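Local coordinates for M152 protein (Murid herpesvirus 1, PDB 4G59), which is an MHC class I-like viral glycoprotein that probably serves immune evasion by binding host RAE-1 ligands of the NKG2D receptor and retaining MHC class I molecules, at residues T24-R29 with R36-L41; R79-Y84 with V95-R100; G195-T200 with L237-L242. All coordinates share one frame; numbering follows the deposited sequence.

Interaction 1: residues T24-R29 with R36-L41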
loop_
_atom_site.group_PDB
_atom_site.type_symbol
_atom_site.label_atom_id
_atom_site.label_comp_id
_atom_site.label_asym_id
_atom_site.label_seq_id
_atom_site.Cartn_x
_atom_site.Cartn_y
_atom_site.Cartn_z
ATOM N N THR B 24 -7.096 5.694 -14.896
ATOM C CA THR B 24 -6.358 6.499 -13.926
ATOM C C THR B 24 -4.859 6.243 -14.053
ATOM O O THR B 24 -4.409 5.102 -13.847
ATOM C CB THR B 24 -6.816 6.201 -12.494
ATOM O OG1 THR B 24 -8.169 6.629 -12.342
ATOM C CG2 THR B 24 -5.976 6.971 -11.492
ATOM N N PHE B 25 -4.086 7.286 -14.392
ATOM C CA PHE B 25 -2.632 7.155 -14.503
ATOM C C PHE B 25 -2.021 7.702 -13.229
ATOM O O PHE B 25 -2.191 8.899 -12.919
ATOM C CB PHE B 25 -2.100 7.936 -15.699
ATOM C CG PHE B 25 -2.564 7.412 -17.035
ATOM C CD1 PHE B 25 -1.738 6.613 -17.804
ATOM C CD2 PHE B 25 -3.833 7.717 -17.528
ATOM C CE1 PHE B 25 -2.154 6.124 -19.028
ATOM C CE2 PHE B 25 -4.253 7.219 -18.763
ATOM C CZ PHE B 25 -3.411 6.418 -19.506
ATOM N N ILE B 26 -1.319 6.851 -12.478
ATOM C CA ILE B 26 -0.749 7.310 -11.210
ATOM C C ILE B 26 0.773 7.338 -11.228
ATOM O O ILE B 26 1.418 6.379 -11.679
ATOM C CB ILE B 26 -1.249 6.501 -10.004
ATOM C CG1 ILE B 26 -2.738 6.772 -9.772
ATOM C CG2 ILE B 26 -0.526 6.905 -8.742
ATOM C CD1 ILE B 26 -3.399 5.759 -8.878
ATOM N N SER B 27 1.344 8.448 -10.759
ATOM C CA SER B 27 2.789 8.575 -10.672
ATOM C C SER B 27 3.208 9.033 -9.285
ATOM O O SER B 27 2.789 10.102 -8.785
ATOM C CB SER B 27 3.334 9.497 -11.757
ATOM O OG SER B 27 3.390 8.814 -12.984
ATOM N N TYR B 28 4.035 8.196 -8.677
ATOM C CA TYR B 28 4.512 8.398 -7.326
ATOM C C TYR B 28 6.014 8.519 -7.365
ATOM O O TYR B 28 6.725 7.537 -7.686
ATOM C CB TYR B 28 4.138 7.176 -6.478
ATOM C CG TYR B 28 4.762 7.143 -5.092
ATOM C CD1 TYR B 28 4.825 8.282 -4.302
ATOM C CD2 TYR B 28 5.247 5.951 -4.554
ATOM C CE1 TYR B 28 5.377 8.249 -3.039
ATOM C CE2 TYR B 28 5.797 5.915 -3.275
ATOM C CZ TYR B 28 5.858 7.066 -2.531
ATOM O OH TYR B 28 6.412 7.033 -1.262
ATOM N N ARG B 29 6.506 9.707 -7.033
ATOM C CA ARG B 29 7.939 9.901 -6.897
ATOM C C ARG B 29 8.348 9.651 -5.462
ATOM O O ARG B 29 7.960 10.384 -4.552
ATOM C CB ARG B 29 8.368 11.299 -7.316
ATOM C CG ARG B 29 9.874 11.445 -7.305
ATOM C CD ARG B 29 10.312 12.843 -7.655
ATOM N NE ARG B 29 11.730 12.844 -7.987
ATOM C CZ ARG B 29 12.701 12.995 -7.092
ATOM N NH1 ARG B 29 12.414 13.174 -5.800
ATOM N NH2 ARG B 29 13.962 12.967 -7.495
ATOM N N ARG B 36 6.991 4.907 -8.983
ATOM C CA ARG B 36 6.092 3.799 -9.230
ATOM C C ARG B 36 4.996 4.365 -10.120
ATOM O O ARG B 36 4.309 5.316 -9.735
ATOM C CB ARG B 36 5.514 3.238 -7.933
ATOM C CG ARG B 36 4.682 1.941 -8.118
ATOM C CD ARG B 36 3.727 1.714 -6.945
ATOM N NE ARG B 36 2.789 2.827 -6.880
ATOM C CZ ARG B 36 2.226 3.277 -5.765
ATOM N NH1 ARG B 36 2.506 2.687 -4.608
ATOM N NH2 ARG B 36 1.384 4.320 -5.809
ATOM N N HIS B 37 4.864 3.814 -11.322
ATOM C CA HIS B 37 3.777 4.200 -12.221
ATOM C C HIS B 37 2.739 3.066 -12.309
ATOM O O HIS B 37 3.082 1.879 -12.223
ATOM C CB HIS B 37 4.314 4.520 -13.628
ATOM C CG HIS B 37 5.382 5.575 -13.661
ATOM N ND1 HIS B 37 5.125 6.912 -13.414
ATOM C CD2 HIS B 37 6.702 5.496 -13.963
ATOM C CE1 HIS B 37 6.244 7.602 -13.551
ATOM N NE2 HIS B 37 7.216 6.767 -13.877
ATOM N N SER B 38 1.472 3.433 -12.483
ATOM C CA SER B 38 0.417 2.432 -12.606
ATOM C C SER B 38 -0.780 2.985 -13.348
ATOM O O SER B 38 -1.105 4.175 -13.238
ATOM C CB SER B 38 -0.061 1.971 -11.240
ATOM O OG SER B 38 -0.674 3.065 -10.590
ATOM N N ILE B 39 -1.436 2.116 -14.112
ATOM C CA ILE B 39 -2.714 2.476 -14.731
ATOM C C ILE B 39 -3.807 1.530 -14.228
ATOM O O ILE B 39 -3.558 0.327 -14.037
ATOM C CB ILE B 39 -2.650 2.347 -16.245
ATOM C CG1 ILE B 39 -1.495 3.170 -16.804
ATOM C CG2 ILE B 39 -3.974 2.757 -16.865
ATOM C CD1 ILE B 39 -1.034 2.690 -18.161
ATOM N N ASN B 40 -5.011 2.066 -14.015
ATOM C CA ASN B 40 -6.150 1.213 -13.716
ATOM C C ASN B 40 -7.421 1.797 -14.311
ATOM O O ASN B 40 -7.443 2.960 -14.727
ATOM C CB ASN B 40 -6.282 0.963 -12.202
ATOM C CG ASN B 40 -6.626 2.226 -11.426
ATOM O OD1 ASN B 40 -7.812 2.544 -11.221
ATOM N ND2 ASN B 40 -5.589 2.956 -10.971
ATOM N N LEU B 41 -8.465 0.982 -14.382
ATOM C CA LEU B 41 -9.765 1.409 -14.889
ATOM C C LEU B 41 -10.638 1.570 -13.667
ATOM O O LEU B 41 -10.212 1.178 -12.593
ATOM C CB LEU B 41 -10.322 0.358 -15.854
ATOM C CG LEU B 41 -9.519 0.283 -17.144
ATOM C CD1 LEU B 41 -10.091 -0.761 -18.093
ATOM C CD2 LEU B 41 -9.539 1.654 -17.815
#
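Phe-25 and Ile-39 lie side by side across an antiparallel beta hairpin in the sheet that floors the MHC class I-like platform. Both point toward the helices. Ile-39 sets CG2 over one face of the phenyl ring, while its CG1 and CD1 run along the rim, CG1 3.6 Å from Phe-25 CD1 and CD1 3.7 Å from Phe-25 CE1. The same surface carries Ser-27 and His-37. Ser-27 OG meets the imidazole in its plane, at the edge, with a hydrogen bond of 2.6 Å to His-37 ND1. Since NE2 of this histidine is bonded to Glu-78 and its ring stacks on Phe-74, both ring nitrogens are engaged and the ring is held against helix 68-89.

On the other surface Arg-36 runs out with CG anti to its backbone N and then bends at chi3 (62°), which brings the guanidinium back alongside Tyr-28. CD2 of Tyr-28 sits 4.2 Å from the guanidinium plane, over its centre, while Ile-26 CG2 approaches the edge of the same group. Further along, Ser-38 OG leans against Ile-26 CB at 3.5 Å. Three hydrogen-bonded pairs, Thr-24 with Asn-40, Ile-26 with Ser-38 and Tyr-28 with Arg-36, give six backbone bonds. Ile-26 N to Ser-38 O is among the straightest, 2.8 Å long with 174° at the hydrogen, and beside it Ile-39 CA directs its hydrogen at Thr-24 O from 3.2 Å.

Interaction 2: residues R79-Y84 with V95-R100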
loop_
_atom_site.group_PDB
_atom_site.type_symbol
_atom_site.label_atom_id
_atom_site.label_comp_id
_atom_site.label_asym_id
_atom_site.label_seq_id
_atom_site.Cartn_x
_atom_site.Cartn_y
_atom_site.Cartn_z
ATOM N N ARG B 79 10.223 13.537 -15.751
ATOM C CA ARG B 79 10.756 14.870 -15.985
ATOM C C ARG B 79 9.990 15.939 -15.196
ATOM O O ARG B 79 10.590 16.716 -14.458
ATOM C CB ARG B 79 10.697 15.209 -17.478
ATOM C CG ARG B 79 11.628 16.335 -17.873
ATOM C CD ARG B 79 11.195 17.028 -19.147
ATOM N NE ARG B 79 9.797 17.456 -19.116
ATOM C CZ ARG B 79 9.357 18.552 -18.507
ATOM N NH1 ARG B 79 10.204 19.337 -17.864
ATOM N NH2 ARG B 79 8.068 18.859 -18.532
ATOM N N PHE B 80 8.670 15.980 -15.353
ATOM C CA PHE B 80 7.865 17.027 -14.725
ATOM C C PHE B 80 8.011 17.064 -13.204
ATOM O O PHE B 80 8.172 18.127 -12.609
ATOM C CB PHE B 80 6.384 16.868 -15.107
ATOM C CG PHE B 80 5.439 17.723 -14.275
ATOM C CD1 PHE B 80 5.485 19.111 -14.338
ATOM C CD2 PHE B 80 4.492 17.127 -13.441
ATOM C CE1 PHE B 80 4.599 19.895 -13.566
ATOM C CE2 PHE B 80 3.606 17.899 -12.671
ATOM C CZ PHE B 80 3.659 19.287 -12.731
ATOM N N VAL B 81 7.937 15.894 -12.581
ATOM C CA VAL B 81 7.954 15.786 -11.122
ATOM C C VAL B 81 9.355 16.096 -10.587
ATOM O O VAL B 81 9.501 16.628 -9.475
ATOM C CB VAL B 81 7.439 14.387 -10.644
ATOM C CG1 VAL B 81 7.537 14.253 -9.147
ATOM C CG2 VAL B 81 5.994 14.160 -11.086
ATOM N N TYR B 82 10.376 15.782 -11.388
ATOM C CA TYR B 82 11.755 16.110 -11.033
ATOM C C TYR B 82 11.973 17.625 -10.992
ATOM O O TYR B 82 12.481 18.145 -9.996
ATOM C CB TYR B 82 12.752 15.446 -11.986
ATOM C CG TYR B 82 14.161 15.987 -11.867
ATOM C CD1 TYR B 82 14.958 15.672 -10.774
ATOM C CD2 TYR B 82 14.698 16.812 -12.848
ATOM C CE1 TYR B 82 16.248 16.166 -10.660
ATOM C CE2 TYR B 82 15.984 17.311 -12.740
ATOM C CZ TYR B 82 16.752 16.986 -11.643
ATOM O OH TYR B 82 18.029 17.479 -11.521
ATOM N N GLU B 83 11.596 18.331 -12.060
ATOM C CA GLU B 83 11.665 19.796 -12.061
ATOM C C GLU B 83 10.904 20.374 -10.873
ATOM O O GLU B 83 11.448 21.181 -10.129
ATOM C CB GLU B 83 11.100 20.402 -13.346
ATOM C CG GLU B 83 11.633 19.814 -14.634
ATOM C CD GLU B 83 13.103 20.085 -14.861
ATOM O OE1 GLU B 83 13.535 21.238 -14.660
ATOM O OE2 GLU B 83 13.827 19.144 -15.255
ATOM N N TYR B 84 9.650 19.953 -10.706
ATOM C CA TYR B 84 8.780 20.486 -9.659
ATOM C C TYR B 84 9.441 20.389 -8.299
ATOM O O TYR B 84 9.519 21.384 -7.574
ATOM C CB TYR B 84 7.462 19.722 -9.640
ATOM C CG TYR B 84 6.501 20.102 -8.532
ATOM C CD1 TYR B 84 6.436 21.393 -8.039
ATOM C CD2 TYR B 84 5.646 19.156 -7.986
ATOM C CE1 TYR B 84 5.541 21.733 -7.033
ATOM C CE2 TYR B 84 4.756 19.484 -6.975
ATOM C CZ TYR B 84 4.709 20.767 -6.502
ATOM O OH TYR B 84 3.822 21.089 -5.501
ATOM N N VAL B 95 5.878 12.525 -3.456
ATOM C CA VAL B 95 4.677 13.191 -3.952
ATOM C C VAL B 95 3.966 12.259 -4.926
ATOM O O VAL B 95 4.618 11.420 -5.571
ATOM C CB VAL B 95 5.020 14.538 -4.667
ATOM C CG1 VAL B 95 6.002 14.330 -5.789
ATOM C CG2 VAL B 95 3.776 15.202 -5.206
ATOM N N VAL B 96 2.640 12.375 -5.032
ATOM C CA VAL B 96 1.907 11.591 -6.041
ATOM C C VAL B 96 1.091 12.490 -6.960
ATOM O O VAL B 96 0.443 13.436 -6.501
ATOM C CB VAL B 96 0.943 10.525 -5.402
ATOM C CG1 VAL B 96 0.309 9.626 -6.482
ATOM C CG2 VAL B 96 1.657 9.683 -4.378
ATOM N N PHE B 97 1.097 12.173 -8.250
ATOM C CA PHE B 97 0.137 12.775 -9.181
ATOM C C PHE B 97 -0.797 11.730 -9.770
ATOM O O PHE B 97 -0.356 10.686 -10.266
ATOM C CB PHE B 97 0.855 13.539 -10.301
ATOM C CG PHE B 97 1.329 14.892 -9.873
ATOM C CD1 PHE B 97 0.497 16.010 -10.014
ATOM C CD2 PHE B 97 2.581 15.060 -9.287
ATOM C CE1 PHE B 97 0.908 17.268 -9.606
ATOM C CE2 PHE B 97 2.989 16.337 -8.870
ATOM C CZ PHE B 97 2.145 17.437 -9.038
ATOM N N GLU B 98 -2.087 12.032 -9.728
ATOM C CA GLU B 98 -3.109 11.116 -10.209
ATOM C C GLU B 98 -3.906 11.764 -11.342
ATOM O O GLU B 98 -4.563 12.796 -11.132
ATOM C CB GLU B 98 -4.032 10.796 -9.054
ATOM C CG GLU B 98 -4.994 9.687 -9.298
ATOM C CD GLU B 98 -5.477 9.098 -7.996
ATOM O OE1 GLU B 98 -4.622 8.839 -7.112
ATOM O OE2 GLU B 98 -6.707 8.918 -7.864
ATOM N N TYR B 99 -3.840 11.179 -12.539
ATOM C CA TYR B 99 -4.632 11.656 -13.670
ATOM C C TYR B 99 -5.812 10.723 -13.933
ATOM O O TYR B 99 -5.627 9.602 -14.406
ATOM C CB TYR B 99 -3.769 11.739 -14.929
ATOM C CG TYR B 99 -2.580 12.670 -14.818
ATOM C CD1 TYR B 99 -2.637 13.977 -15.301
ATOM C CD2 TYR B 99 -1.401 12.240 -14.232
ATOM C CE1 TYR B 99 -1.532 14.824 -15.203
ATOM C CE2 TYR B 99 -0.314 13.060 -14.133
ATOM C CZ TYR B 99 -0.371 14.352 -14.619
ATOM O OH TYR B 99 0.743 15.148 -14.506
ATOM N N ARG B 100 -7.025 11.166 -13.622
ATOM C CA ARG B 100 -8.187 10.338 -13.900
ATOM C C ARG B 100 -8.804 10.811 -15.213
ATOM O O ARG B 100 -9.398 11.895 -15.263
ATOM C CB ARG B 100 -9.193 10.409 -12.761
ATOM C CG ARG B 100 -10.294 9.379 -12.875
ATOM C CD ARG B 100 -11.014 9.174 -11.548
ATOM N NE ARG B 100 -12.366 8.651 -11.733
ATOM C CZ ARG B 100 -13.403 9.415 -12.058
ATOM N NH1 ARG B 100 -13.230 10.721 -12.238
ATOM N NH2 ARG B 100 -14.605 8.882 -12.211
#
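Phe-80 sets the edge of its ring on the face of Phe-97 in a T-shaped stack, the centroids 5.5 Å apart and the planes inclined at 65°. This is the helix-on-sheet packing of an MHC class I-like platform: helix 68-89 lies over strand 95-103, and the axes of segments 79-84 and 95-100 pass 10.6 Å apart with their directions at 139°. The touching atom is Phe-80 CE2, which stands above the Phe-97 ring toward its rim, 3.9 Å from Phe-97 CZ.

Tyr-84, one turn further along the helix, reaches the same phenyl from another side: Tyr-84 CE2 lies in the plane of the Phe-97 ring, at the edge, 3.9 Å from Phe-97 CZ. In both Phe-80 and Tyr-84 the ring carbon CG stands anti to the backbone N (chi1 168° in Phe-80), which sends both rings down toward the sheet, where Phe-80 meets the face of Phe-97 and Tyr-84 its edge. Tyr-84 is fixed at its far end by a hydrogen bond between its OH and Gln-112 NE2, and its ring stacks on Tyr-148. Tyr-99 plays a lesser part, its hydroxyl lying near Phe-80 but bonded to Gln-77 and Ser-152.

No hydrogen bond crosses between the segments; the join is apolar. Val-81 completes it with a forked tip. Its CG2 meets Phe-97 CD2 at 4.0 Å, and its CG1 slides past Val-95, the two CG1 methyls 3.7 Å apart.

Interaction 3: residues G195-T200 with L237-L242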
loop_
_atom_site.group_PDB
_atom_site.type_symbol
_atom_site.label_atom_id
_atom_site.label_comp_id
_atom_site.label_asym_id
_atom_site.label_seq_id
_atom_site.Cartn_x
_atom_site.Cartn_y
_atom_site.Cartn_z
ATOM N N GLY B 195 -5.473 -16.736 17.652
ATOM C CA GLY B 195 -6.890 -16.489 17.395
ATOM C C GLY B 195 -7.210 -15.760 16.093
ATOM O O GLY B 195 -8.335 -15.281 15.888
ATOM N N TYR B 196 -6.226 -15.681 15.199
ATOM C CA TYR B 196 -6.431 -15.047 13.898
ATOM C C TYR B 196 -6.952 -16.030 12.846
ATOM O O TYR B 196 -6.594 -17.209 12.852
ATOM C CB TYR B 196 -5.127 -14.446 13.374
ATOM C CG TYR B 196 -4.530 -13.386 14.251
ATOM C CD1 TYR B 196 -5.264 -12.814 15.284
ATOM C CD2 TYR B 196 -3.225 -12.964 14.054
ATOM C CE1 TYR B 196 -4.711 -11.825 16.106
ATOM C CE2 TYR B 196 -2.652 -11.990 14.864
ATOM C CZ TYR B 196 -3.398 -11.419 15.886
ATOM O OH TYR B 196 -2.836 -10.450 16.691
ATOM N N VAL B 197 -7.779 -15.530 11.931
ATOM C CA VAL B 197 -8.155 -16.273 10.737
ATOM C C VAL B 197 -7.864 -15.387 9.528
ATOM O O VAL B 197 -8.235 -14.210 9.511
ATOM C CB VAL B 197 -9.646 -16.628 10.742
ATOM C CG1 VAL B 197 -10.021 -17.400 9.470
ATOM C CG2 VAL B 197 -9.990 -17.453 11.975
ATOM N N SER B 198 -7.190 -15.937 8.526
ATOM C CA SER B 198 -6.979 -15.214 7.271
ATOM C C SER B 198 -7.872 -15.822 6.203
ATOM O O SER B 198 -8.148 -17.038 6.237
ATOM C CB SER B 198 -5.522 -15.307 6.803
ATOM O OG SER B 198 -5.132 -16.653 6.565
ATOM N N CYS B 199 -8.343 -14.989 5.274
ATOM C CA CYS B 199 -9.020 -15.501 4.072
ATOM C C CYS B 199 -8.273 -15.009 2.844
ATOM O O CYS B 199 -7.962 -13.811 2.743
ATOM C CB CYS B 199 -10.469 -15.013 4.020
ATOM S SG CYS B 199 -11.426 -15.590 2.572
ATOM N N THR B 200 -8.004 -15.912 1.901
ATOM C CA THR B 200 -7.236 -15.537 0.700
ATOM C C THR B 200 -7.917 -15.931 -0.612
ATOM O O THR B 200 -8.404 -17.066 -0.743
ATOM C CB THR B 200 -5.841 -16.167 0.732
ATOM O OG1 THR B 200 -5.202 -15.835 1.967
ATOM C CG2 THR B 200 -4.977 -15.640 -0.409
ATOM N N LEU B 237 -9.009 -11.691 10.219
ATOM C CA LEU B 237 -10.005 -11.584 11.281
ATOM C C LEU B 237 -9.346 -11.968 12.608
ATOM O O LEU B 237 -8.523 -12.907 12.681
ATOM C CB LEU B 237 -11.202 -12.520 10.992
ATOM C CG LEU B 237 -12.190 -12.850 12.122
ATOM C CD1 LEU B 237 -13.051 -11.642 12.457
ATOM C CD2 LEU B 237 -13.081 -14.050 11.802
ATOM N N ASP B 238 -9.711 -11.238 13.647
ATOM C CA ASP B 238 -9.287 -11.579 14.977
ATOM C C ASP B 238 -10.529 -12.117 15.635
ATOM O O ASP B 238 -11.480 -11.394 15.850
ATOM C CB ASP B 238 -8.807 -10.335 15.716
ATOM C CG ASP B 238 -8.193 -10.653 17.056
ATOM O OD1 ASP B 238 -8.368 -11.773 17.547
ATOM O OD2 ASP B 238 -7.526 -9.777 17.622
ATOM N N LEU B 239 -10.520 -13.395 15.962
ATOM C CA LEU B 239 -11.634 -13.969 16.658
ATOM C C LEU B 239 -11.603 -13.192 17.948
ATOM O O LEU B 239 -10.559 -12.711 18.364
ATOM C CB LEU B 239 -11.419 -15.455 16.915
ATOM C CG LEU B 239 -11.383 -16.367 15.693
ATOM C CD1 LEU B 239 -11.066 -17.777 16.095
ATOM C CD2 LEU B 239 -12.683 -16.317 14.938
ATOM N N ARG B 240 -12.747 -13.023 18.572
ATOM C CA ARG B 240 -12.801 -12.243 19.790
ATOM C C ARG B 240 -12.988 -10.802 19.394
ATOM O O ARG B 240 -12.880 -9.913 20.221
ATOM C CB ARG B 240 -11.456 -12.266 20.518
ATOM C CG ARG B 240 -10.451 -11.216 20.107
ATOM C CD ARG B 240 -9.395 -11.073 21.201
ATOM N NE ARG B 240 -8.264 -10.226 20.826
ATOM C CZ ARG B 240 -7.025 -10.670 20.642
ATOM N NH1 ARG B 240 -6.747 -11.957 20.803
ATOM N NH2 ARG B 240 -6.062 -9.829 20.300
ATOM N N ASP B 241 -13.327 -10.582 18.133
ATOM C CA ASP B 241 -13.800 -9.292 17.700
ATOM C C ASP B 241 -15.192 -9.774 17.387
ATOM O O ASP B 241 -16.098 -8.994 17.148
ATOM C CB ASP B 241 -13.116 -8.754 16.453
ATOM C CG ASP B 241 -11.941 -7.868 16.775
ATOM O OD1 ASP B 241 -11.726 -7.588 17.961
ATOM O OD2 ASP B 241 -11.228 -7.450 15.850
ATOM N N LEU B 242 -15.338 -11.093 17.401
ATOM C CA LEU B 242 -16.617 -11.746 17.166
ATOM C C LEU B 242 -17.426 -11.906 18.456
ATOM O O LEU B 242 -18.582 -12.343 18.424
ATOM C CB LEU B 242 -16.409 -13.108 16.493
ATOM C CG LEU B 242 -15.950 -13.070 15.028
ATOM C CD1 LEU B 242 -16.192 -14.395 14.355
ATOM C CD2 LEU B 242 -16.649 -11.951 14.261
HETATM O O HOH W 1 -3.429 -10.452 19.268
#
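Leu-237 N gives a hydrogen bond of 2.7 Å to Val-197 O, nearly straight at 170°, and Val-197 N returns one of 2.8 Å to Leu-237 O. Beyond this antiparallel pair Gly-195 O takes the amide of Leu-239 at 2.9 Å, although strand 231-238 has already ended. The leucine side chain leans over the same carbonyl, its CG 3.2 Å from Gly-195 O, and then meets Val-197 CG2. Val-197 and Leu-237 share one surface of the sheet and pack on Phe-250 of strand 250-253.

The other surface carries Tyr-196 and Asp-238. The tyrosine turns a ring edge toward the carboxylate, with Tyr-196 CE1 3.8 Å from Asp-238 CG and the two planes 78° apart. Over the carboxylate folds Arg-240, its guanidinium lying face-on to Asp-238 OD1; NH2 stands 3.1 Å from OD2, an attraction of charges in which no N-H points at the oxygen. A water joins Tyr-196 OH, at 2.6 Å, to NH2 of Arg-240. Asp-238 OD2 also forms a salt bridge with a basic side chain of another protein chain, which places this end of the sheet at an interface.

A type II turn from Asp-238 to Asp-241 leads the chain away, while Gly-195, with its positive phi of 79°, pairs together with Tyr-196 opposite Asn-191: a G1 beta bulge where strands 185-191 and 196-203 form a hairpin, in a probable immunoglobulin-like, alpha3-type domain.

In the fold
From the N terminus, interaction 1 comes first and closes a short hairpin, with six residues between its segments. Interaction 2 follows, returning the chain from helix 68-89 to strand 95-103 after ten intervening residues. Interaction 3 spans 36 residues later in the chain. The three are in series; none nests in or crosses another. Interactions 1 and 2 touch, their centres about 10 Å apart, because strands 22-31 and 95-103 are neighbours in one sheet, with Ser-27 O probably hydrogen-bonded to Phe-97 N. Interaction 1 knits two strands of the platform floor, and interaction 2 ties helix 68-89 to it. Interaction 3 joins two strands of a separate sheet, its centre about 39 Å from that of interaction 2.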